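Local atomic coordinates of lytic polysaccharide monooxygenase (Neurospora crassa, PDB entry 4QI8), a protein that probably cleaves beta-1,4-glucan chains of cellulose oxidatively at a copper site, using molecular oxygen and electrons from a reductant. Residues A[39-44]-A[93-98]; A[74-79]-A[121-126]; A[137-142]-A[179-184]. All blocks are in the same frame, centred on the assembly; numbering follows the deposited sequence. Where two conformers were deposited one is given.

Interaction 1: A[39-44]-A[93-98]; sequences QIRCFQ and TGEGAV
Arg41 reaches from the short helix 39-42 to the turn of 93-98 and carries nearly all of the contact, with Thr93, Gly94 and Glu95 as its partners. The polar part is mediated by water. Arg41 NE donates to a water at 2.8 Å that lies in the guanidinium plane at its edge, and the same water donates onward to Thr93 O at 2.6 Å. Thr93 O is itself 3.1 Å from Arg41 NE. The side chain gets there by running straight out, with CG anti to the backbone N (chi1 -179°), and then folding at chi3 (49°). Arg41 CD is thereby laid against the turn, 3.4 Å from Gly94 O.

In fold terms, the contact joins a weakly bonded helical turn to a loop on the outside of the AA9 beta-sandwich. The loop leading into strand 99-104 meets the 39-42 turn, which the disulfide from Cys42 to Cys160 ties to strand 155-166. Gly94 has positive phi, and at its backbone angles a CB would jam against the preceding carbonyl oxygen.

Van der Waals contact comes from the Glu95 methylene CG, which lies over one face of the Arg41 guanidinium, offset to its rim, 3.8 Å from Arg41 NH1. The electrostatic term is looser: Glu95 OE1 is 4.2 Å from Arg41 NH1 and well out of the guanidinium plane, so the charges are near one another without an N-H aimed at the oxygen. Arg41 NH1 instead hydrogen-bonds Gln38 OE1, just ahead of the helix.

Interaction 2: A[74-79]-A[121-126]; sequences GPMQFY and SSFPVK
Met76 curls over the Phe123 ring while Val125 lays CG2 over the face of the Phe78 ring. The Met76 chain is bent at chi2 and chi3, which folds it back along the aromatic face. Its CG makes a CH-pi contact 3.8 Å from the Phe123 centroid; SD, 4.1 Å from that centroid over the same face, makes a Met-aromatic contact. Val125 CG2 is more central, 3.6 Å from the Phe78 centroid and 11° off the ring normal. The Val125 CG1 branch is anti to the backbone N (chi1 -179°), which sets CG2 beside that N and over the ring. The two aromatic side chains meet at about a right angle, Phe78 CZ reaching Phe123 CB at 4.0 Å. An alanine in place of Phe78 is likely to leave Val125 CG2 without its aromatic face and open a gap beside Phe123 CB. The strand axes approach to 9.2 Å at 35°, as fits face-to-face packing of two sheets in a beta-sandwich. Strand 76-82 belongs to the six-stranded sheet and strand 122-126 edges the three-stranded one; Phe4 of strand 3-8 adjoins Met76 and Phe123, Ala140 of strand 134-144 touches Phe78, and Ile102 of strand 99-104 packs on Val125.

Interaction 3: A[137-142]-A[179-184]; sequences LLRAEH and VSFPGA
Arg139 lays its guanidinium flat on the ring of Phe181, a stacked cation-pi pair. It forms on the outer face of the six-stranded sheet of the beta-sandwich, where the loop after strand 178-179 folds back over strand 134-144. The evidence for stacking is direct: the planes are 9° apart, and Arg139 CZ lies 3.9 Å from the Phe181 centroid, over the middle of the ring. The closest pair is Arg139 NH1 to Phe181 CZ, at 3.6 Å. The arginine chain, extended from CG to NE, crosses the Phe181 side chain at about a right angle; Arg139 CD is the one aliphatic carbon near the ring, 4.0 Å from Phe181 CD2. Both residues are buried, and the ring is enclosed further by edge-to-face contacts with Tyr79, Tyr185 and Trp99.

The rest of the loop is looser. It turns away from the strand beyond Phe181 through a cis peptide before Pro182, reaches solvent at Gly183, and is bridged there by a weak backbone bond from Ala184 N to Ser180 O. Within the buried part, the positive charge is probably offset by Glu141, two residues along the strand on the same face. Its OE1 is also hydrogen-bonded by Tyr185 OH and Gln77 NE2, which help to fix the carboxylate. Arg139 NH2 donates to Glu141 OE2 at 2.8 Å in a salt bridge, meeting that oxygen from above the carboxylate plane, 63° out of it.

Interactions 1 and 3 interlock, their centres about 6 Å apart. Ile40 O probably accepts a hydrogen bond from Arg139 NH2 at 2.8 Å, and Arg41 NH1 probably donates to Phe181 O at 2.9 Å, so each arginine reaches into the other contact. Interaction 2 joins interaction 3 through neighbouring strands of one sheet, with Tyr79 O 2.8 Å from Arg139 N; their centres are about 13 Å apart. Interactions 1 and 2, with centres about 18 Å apart, do not touch. Interaction 2 stays at a distance from the metal: the Met76 side chain is about 13 Å from the copper ion and about 7 Å from the side chain of its ligand Tyr157.

Interaction 1: A[39-44]-A[93-98]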
loop_
_atom_site.group_PDB
_atom_site.type_symbol
_atom_site.label_atom_id
_atom_site.label_comp_id
_atom_site.label_asym_id
_atom_site.label_seq_id
_atom_site.Cartn_x
_atom_site.Cartn_y
_atom_site.Cartn_z
ATOM N N GLN A 39 -3.204 -12.685 2.195
ATOM C CA GLN A 39 -2.456 -12.008 1.143
ATOM C C GLN A 39 -2.848 -10.543 0.934
ATOM O O GLN A 39 -2.068 -9.792 0.366
ATOM C CB GLN A 39 -2.559 -12.776 -0.180
ATOM C CG GLN A 39 -1.817 -14.097 -0.175
ATOM C CD GLN A 39 -1.952 -14.829 -1.495
ATOM O OE1 GLN A 39 -3.018 -14.829 -2.111
ATOM N NE2 GLN A 39 -0.868 -15.423 -1.951
ATOM N N ILE A 40 -4.016 -10.122 1.415
ATOM C CA ILE A 40 -4.421 -8.717 1.247
ATOM C C ILE A 40 -3.503 -7.798 2.047
ATOM O O ILE A 40 -3.439 -6.592 1.808
ATOM C CB ILE A 40 -5.919 -8.499 1.579
ATOM C CG1 ILE A 40 -6.495 -7.245 0.895
ATOM C CG2 ILE A 40 -6.123 -8.432 3.081
ATOM C CD1 ILE A 40 -6.600 -7.367 -0.624
ATOM N N ARG A 41 -2.808 -8.362 3.043
ATOM C CA ARG A 41 -1.988 -7.513 3.896
ATOM C C ARG A 41 -0.648 -7.176 3.225
ATOM O O ARG A 41 -0.429 -6.051 2.819
ATOM C CB ARG A 41 -1.798 -8.186 5.281
ATOM C CG ARG A 41 -0.971 -7.361 6.242
ATOM C CD ARG A 41 -0.828 -7.993 7.633
ATOM N NE ARG A 41 -0.426 -9.396 7.561
ATOM C CZ ARG A 41 -1.188 -10.478 7.765
ATOM N NH1 ARG A 41 -2.487 -10.425 8.103
ATOM N NH2 ARG A 41 -0.620 -11.683 7.653
ATOM N N CYS A 42 0.208 -8.180 3.068
ATOM C CA CYS A 42 1.538 -8.017 2.469
ATOM C C CYS A 42 1.806 -9.038 1.354
ATOM O O CYS A 42 2.960 -9.266 0.998
ATOM C CB CYS A 42 2.663 -8.070 3.529
ATOM S SG CYS A 42 2.569 -6.700 4.690
ATOM N N PHE A 43 0.746 -9.616 0.810
ATOM C CA PHE A 43 0.847 -10.599 -0.274
ATOM C C PHE A 43 1.728 -11.792 0.118
ATOM O O PHE A 43 2.490 -12.308 -0.706
ATOM C CB PHE A 43 1.334 -9.947 -1.597
ATOM C CG PHE A 43 0.709 -10.527 -2.868
ATOM C CD1 PHE A 43 0.219 -11.830 -2.926
ATOM C CD2 PHE A 43 0.625 -9.742 -4.016
ATOM C CE1 PHE A 43 -0.351 -12.325 -4.085
ATOM C CE2 PHE A 43 0.057 -10.240 -5.172
ATOM C CZ PHE A 43 -0.443 -11.521 -5.204
ATOM N N GLN A 44 1.596 -12.254 1.361
ATOM C CA GLN A 44 2.324 -13.440 1.802
ATOM C C GLN A 44 1.407 -14.379 2.561
ATOM O O GLN A 44 1.008 -14.100 3.688
ATOM C CB GLN A 44 3.501 -13.081 2.700
ATOM C CG GLN A 44 4.605 -12.297 2.025
ATOM C CD GLN A 44 5.828 -12.180 2.919
ATOM O OE1 GLN A 44 5.702 -12.040 4.143
ATOM N NE2 GLN A 44 7.019 -12.252 2.323
ATOM N N THR A 93 4.212 -9.621 11.726
ATOM C CA THR A 93 3.378 -9.734 10.526
ATOM C C THR A 93 2.444 -8.536 10.309
ATOM O O THR A 93 1.986 -8.300 9.194
ATOM C CB THR A 93 2.538 -11.012 10.561
ATOM O OG1 THR A 93 1.629 -10.940 11.659
ATOM C CG2 THR A 93 3.428 -12.229 10.728
ATOM N N GLY A 94 2.157 -7.783 11.364
ATOM C CA GLY A 94 1.263 -6.645 11.251
ATOM C C GLY A 94 -0.191 -7.039 11.371
ATOM O O GLY A 94 -1.043 -6.532 10.651
ATOM N N GLU A 95 -0.484 -7.938 12.300
ATOM C CA GLU A 95 -1.878 -8.304 12.552
ATOM C C GLU A 95 -2.558 -7.342 13.522
ATOM O O GLU A 95 -1.900 -6.581 14.234
ATOM C CB GLU A 95 -1.981 -9.764 12.967
ATOM C CG GLU A 95 -1.575 -10.633 11.770
ATOM C CD GLU A 95 -1.646 -12.129 11.994
ATOM O OE1 GLU A 95 -2.683 -12.735 11.642
ATOM O OE2 GLU A 95 -0.646 -12.709 12.470
ATOM N N GLY A 96 -3.882 -7.338 13.499
ATOM C CA GLY A 96 -4.639 -6.416 14.319
ATOM C C GLY A 96 -4.810 -5.051 13.676
ATOM O O GLY A 96 -4.393 -4.821 12.535
ATOM N N ALA A 97 -5.432 -4.142 14.418
ATOM C CA ALA A 97 -5.805 -2.840 13.887
ATOM C C ALA A 97 -4.640 -1.881 14.064
ATOM O O ALA A 97 -4.627 -1.052 14.970
ATOM C CB ALA A 97 -7.048 -2.321 14.592
ATOM N N VAL A 98 -3.654 -2.017 13.185
ATOM C CA VAL A 98 -2.383 -1.326 13.308
ATOM C C VAL A 98 -2.023 -0.467 12.098
ATOM O O VAL A 98 -1.063 0.293 12.150
ATOM C CB VAL A 98 -1.230 -2.331 13.585
ATOM C CG1 VAL A 98 -1.448 -3.025 14.913
ATOM C CG2 VAL A 98 -1.081 -3.363 12.458
HETATM O O HOH W 1 2.281 -9.102 6.750
#

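Interaction 2: A[74-79]-A[121-126]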
loop_
_atom_site.group_PDB
_atom_site.type_symbol
_atom_site.label_atom_id
_atom_site.label_comp_id
_atom_site.label_asym_id
_atom_site.label_seq_id
_atom_site.Cartn_x
_atom_site.Cartn_y
_atom_site.Cartn_z
ATOM N N GLY A 74 -6.843 2.682 -11.717
ATOM C CA GLY A 74 -7.261 2.636 -10.340
ATOM C C GLY A 74 -6.246 3.289 -9.431
ATOM O O GLY A 74 -5.216 3.796 -9.892
ATOM N N PRO A 75 -6.535 3.288 -8.126
ATOM C CA PRO A 75 -5.725 4.055 -7.178
ATOM C C PRO A 75 -4.537 3.313 -6.573
ATOM O O PRO A 75 -4.630 2.137 -6.220
ATOM C CB PRO A 75 -6.718 4.351 -6.057
ATOM C CG PRO A 75 -7.595 3.147 -6.057
ATOM C CD PRO A 75 -7.792 2.825 -7.509
ATOM N N MET A 76 -3.431 4.039 -6.435
ATOM C CA MET A 76 -2.414 3.685 -5.453
ATOM C C MET A 76 -2.858 4.111 -4.061
ATOM O O MET A 76 -3.435 5.195 -3.883
ATOM C CB MET A 76 -1.093 4.395 -5.739
ATOM C CG MET A 76 -0.399 3.963 -6.997
ATOM S SD MET A 76 0.110 2.224 -7.009
ATOM C CE MET A 76 1.158 2.150 -5.591
ATOM N N GLN A 77 -2.537 3.292 -3.064
ATOM C CA GLN A 77 -2.734 3.658 -1.659
ATOM C C GLN A 77 -1.546 3.133 -0.858
ATOM O O GLN A 77 -0.987 2.082 -1.183
ATOM C CB GLN A 77 -4.057 3.112 -1.105
ATOM C CG GLN A 77 -5.218 3.290 -2.065
ATOM C CD GLN A 77 -6.602 3.150 -1.452
ATOM O OE1 GLN A 77 -7.528 3.845 -1.864
ATOM N NE2 GLN A 77 -6.759 2.249 -0.494
ATOM N N PHE A 78 -1.167 3.867 0.186
ATOM C CA PHE A 78 -0.068 3.471 1.065
ATOM C C PHE A 78 -0.489 3.553 2.524
ATOM O O PHE A 78 -1.175 4.496 2.934
ATOM C CB PHE A 78 1.169 4.365 0.851
ATOM C CG PHE A 78 1.809 4.219 -0.504
ATOM C CD1 PHE A 78 2.704 3.186 -0.755
ATOM C CD2 PHE A 78 1.516 5.110 -1.528
ATOM C CE1 PHE A 78 3.290 3.054 -1.991
ATOM C CE2 PHE A 78 2.093 4.960 -2.775
ATOM C CZ PHE A 78 2.976 3.933 -3.004
ATOM N N TYR A 79 -0.044 2.573 3.307
ATOM C CA TYR A 79 -0.323 2.501 4.729
ATOM C C TYR A 79 0.970 2.234 5.490
ATOM O O TYR A 79 1.878 1.562 4.985
ATOM C CB TYR A 79 -1.270 1.356 5.057
ATOM C CG TYR A 79 -2.689 1.428 4.539
ATOM C CD1 TYR A 79 -2.988 1.231 3.199
ATOM C CD2 TYR A 79 -3.753 1.647 5.421
ATOM C CE1 TYR A 79 -4.314 1.255 2.748
ATOM C CE2 TYR A 79 -5.065 1.650 4.982
ATOM C CZ TYR A 79 -5.341 1.464 3.656
ATOM O OH TYR A 79 -6.651 1.460 3.253
ATOM N N SER A 121 6.362 4.114 -12.999
ATOM C CA SER A 121 7.268 3.030 -12.609
ATOM C C SER A 121 7.686 3.133 -11.145
ATOM O O SER A 121 8.346 2.240 -10.612
ATOM C CB SER A 121 8.533 3.074 -13.486
ATOM O OG SER A 121 9.178 4.340 -13.384
ATOM N N SER A 122 7.346 4.246 -10.509
ATOM C CA SER A 122 7.660 4.441 -9.110
ATOM C C SER A 122 6.788 5.573 -8.575
ATOM O O SER A 122 6.211 6.351 -9.345
ATOM C CB SER A 122 9.142 4.730 -8.919
ATOM O OG SER A 122 9.511 5.945 -9.530
ATOM N N PHE A 123 6.711 5.654 -7.251
ATOM C CA PHE A 123 5.812 6.576 -6.569
ATOM C C PHE A 123 6.501 7.220 -5.380
ATOM O O PHE A 123 7.101 6.527 -4.571
ATOM C CB PHE A 123 4.567 5.834 -6.089
ATOM C CG PHE A 123 3.783 5.260 -7.211
ATOM C CD1 PHE A 123 4.015 3.970 -7.664
ATOM C CD2 PHE A 123 2.862 6.043 -7.886
ATOM C CE1 PHE A 123 3.316 3.482 -8.741
ATOM C CE2 PHE A 123 2.172 5.554 -8.961
ATOM C CZ PHE A 123 2.404 4.279 -9.392
ATOM N N PRO A 124 6.412 8.550 -5.268
ATOM C CA PRO A 124 6.925 9.219 -4.079
ATOM C C PRO A 124 5.964 9.021 -2.931
ATOM O O PRO A 124 4.757 9.223 -3.083
ATOM C CB PRO A 124 6.960 10.687 -4.496
ATOM C CG PRO A 124 5.856 10.815 -5.476
ATOM C CD PRO A 124 5.855 9.514 -6.233
ATOM N N VAL A 125 6.502 8.610 -1.796
ATOM C CA VAL A 125 5.707 8.344 -0.612
ATOM C C VAL A 125 6.191 9.271 0.482
ATOM O O VAL A 125 7.322 9.159 0.946
ATOM C CB VAL A 125 5.848 6.877 -0.136
ATOM C CG1 VAL A 125 4.983 6.632 1.072
ATOM C CG2 VAL A 125 5.490 5.893 -1.244
ATOM N N LYS A 126 5.344 10.215 0.868
ATOM C CA LYS A 126 5.705 11.159 1.913
ATOM C C LYS A 126 5.406 10.574 3.290
ATOM O O LYS A 126 4.258 10.265 3.624
ATOM C CB LYS A 126 4.995 12.504 1.728
ATOM C CG LYS A 126 5.421 13.592 2.741
ATOM C CD LYS A 126 6.955 13.793 2.847
ATOM C CE LYS A 126 7.459 15.014 2.080
ATOM N NZ LYS A 126 8.959 15.100 2.079
#

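Interaction 3: A[137-142]-A[179-184]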
loop_
_atom_site.group_PDB
_atom_site.type_symbol
_atom_site.label_atom_id
_atom_site.label_comp_id
_atom_site.label_asym_id
_atom_site.label_seq_id
_atom_site.Cartn_x
_atom_site.Cartn_y
_atom_site.Cartn_z
ATOM N N LEU A 137 6.224 -1.224 9.000
ATOM C CA LEU A 137 5.924 -1.740 7.682
ATOM C C LEU A 137 5.244 -0.651 6.868
ATOM O O LEU A 137 4.379 0.071 7.383
ATOM C CB LEU A 137 5.000 -2.950 7.771
ATOM C CG LEU A 137 5.580 -4.135 8.541
ATOM C CD1 LEU A 137 4.539 -5.238 8.694
ATOM C CD2 LEU A 137 6.804 -4.674 7.837
ATOM N N LEU A 138 5.627 -0.566 5.593
ATOM C CA LEU A 138 4.987 0.310 4.623
ATOM C C LEU A 138 4.338 -0.566 3.570
ATOM O O LEU A 138 5.029 -1.255 2.822
ATOM C CB LEU A 138 6.004 1.250 3.985
ATOM C CG LEU A 138 5.491 2.122 2.834
ATOM C CD1 LEU A 138 4.399 3.097 3.254
ATOM C CD2 LEU A 138 6.654 2.861 2.215
ATOM N N ARG A 139 3.010 -0.580 3.564
ATOM C CA ARG A 139 2.236 -1.376 2.624
ATOM C C ARG A 139 1.897 -0.533 1.402
ATOM O O ARG A 139 1.317 0.545 1.525
ATOM C CB ARG A 139 0.954 -1.881 3.298
ATOM C CG ARG A 139 -0.007 -2.634 2.399
ATOM C CD ARG A 139 -1.215 -3.092 3.200
ATOM N NE ARG A 139 -2.191 -3.809 2.382
ATOM C CZ ARG A 139 -3.107 -3.224 1.625
ATOM N NH1 ARG A 139 -3.205 -1.898 1.606
ATOM N NH2 ARG A 139 -3.933 -3.960 0.897
ATOM N N ALA A 140 2.250 -1.059 0.229
ATOM C CA ALA A 140 1.909 -0.483 -1.067
ATOM C C ALA A 140 0.792 -1.300 -1.675
ATOM O O ALA A 140 0.858 -2.527 -1.664
ATOM C CB ALA A 140 3.112 -0.539 -1.986
ATOM N N GLU A 141 -0.207 -0.627 -2.236
ATOM C CA GLU A 141 -1.181 -1.311 -3.062
ATOM C C GLU A 141 -1.587 -0.465 -4.247
ATOM O O GLU A 141 -1.722 0.756 -4.151
ATOM C CB GLU A 141 -2.427 -1.748 -2.287
ATOM C CG GLU A 141 -3.439 -0.650 -2.016
ATOM C CD GLU A 141 -4.586 -1.085 -1.117
ATOM O OE1 GLU A 141 -5.042 -0.224 -0.331
ATOM O OE2 GLU A 141 -4.989 -2.275 -1.139
ATOM N N HIS A 142 -1.775 -1.152 -5.364
ATOM C CA HIS A 142 -2.500 -0.607 -6.481
ATOM C C HIS A 142 -3.766 -1.434 -6.645
ATOM O O HIS A 142 -3.712 -2.668 -6.601
ATOM C CB HIS A 142 -1.706 -0.667 -7.781
ATOM C CG HIS A 142 -2.386 0.091 -8.859
ATOM N ND1 HIS A 142 -2.912 -0.505 -9.988
ATOM C CD2 HIS A 142 -2.728 1.398 -8.915
ATOM C CE1 HIS A 142 -3.526 0.421 -10.701
ATOM N NE2 HIS A 142 -3.437 1.577 -10.069
ATOM N N VAL A 179 -6.641 0.341 10.975
ATOM C CA VAL A 179 -7.423 -0.780 10.495
ATOM C C VAL A 179 -6.558 -2.033 10.395
ATOM O O VAL A 179 -5.336 -1.980 10.522
ATOM C CB VAL A 179 -8.063 -0.470 9.123
ATOM C CG1 VAL A 179 -8.990 0.743 9.256
ATOM C CG2 VAL A 179 -7.011 -0.251 8.041
ATOM N N SER A 180 -7.219 -3.159 10.165
ATOM C CA SER A 180 -6.530 -4.429 9.999
ATOM C C SER A 180 -6.612 -4.907 8.552
ATOM O O SER A 180 -7.532 -4.552 7.809
ATOM C CB SER A 180 -7.132 -5.482 10.930
ATOM O OG SER A 180 -8.468 -5.781 10.571
ATOM N N PHE A 181 -5.637 -5.727 8.175
ATOM C CA PHE A 181 -5.660 -6.439 6.899
ATOM C C PHE A 181 -5.398 -7.911 7.164
ATOM O O PHE A 181 -4.361 -8.242 7.713
ATOM C CB PHE A 181 -4.593 -5.912 5.942
ATOM C CG PHE A 181 -4.927 -4.569 5.365
ATOM C CD1 PHE A 181 -5.917 -4.444 4.412
ATOM C CD2 PHE A 181 -4.289 -3.431 5.801
ATOM C CE1 PHE A 181 -6.261 -3.202 3.894
ATOM C CE2 PHE A 181 -4.624 -2.188 5.272
ATOM C CZ PHE A 181 -5.611 -2.078 4.326
ATOM N N PRO A 182 -6.329 -8.801 6.804
ATOM C CA PRO A 182 -7.673 -8.513 6.297
ATOM C C PRO A 182 -8.552 -7.861 7.372
ATOM O O PRO A 182 -8.246 -7.942 8.564
ATOM C CB PRO A 182 -8.197 -9.892 5.891
ATOM C CG PRO A 182 -7.471 -10.840 6.783
ATOM C CD PRO A 182 -6.114 -10.252 6.996
ATOM N N GLY A 183 -9.618 -7.205 6.934
ATOM C CA GLY A 183 -10.595 -6.586 7.813
ATOM C C GLY A 183 -11.071 -5.240 7.305
ATOM O O GLY A 183 -12.252 -4.917 7.391
ATOM N N ALA A 184 -10.150 -4.451 6.771
ATOM C CA ALA A 184 -10.464 -3.083 6.375
ATOM C C ALA A 184 -11.413 -3.030 5.193
ATOM O O ALA A 184 -12.205 -2.093 5.075
ATOM C CB ALA A 184 -9.187 -2.330 6.026
#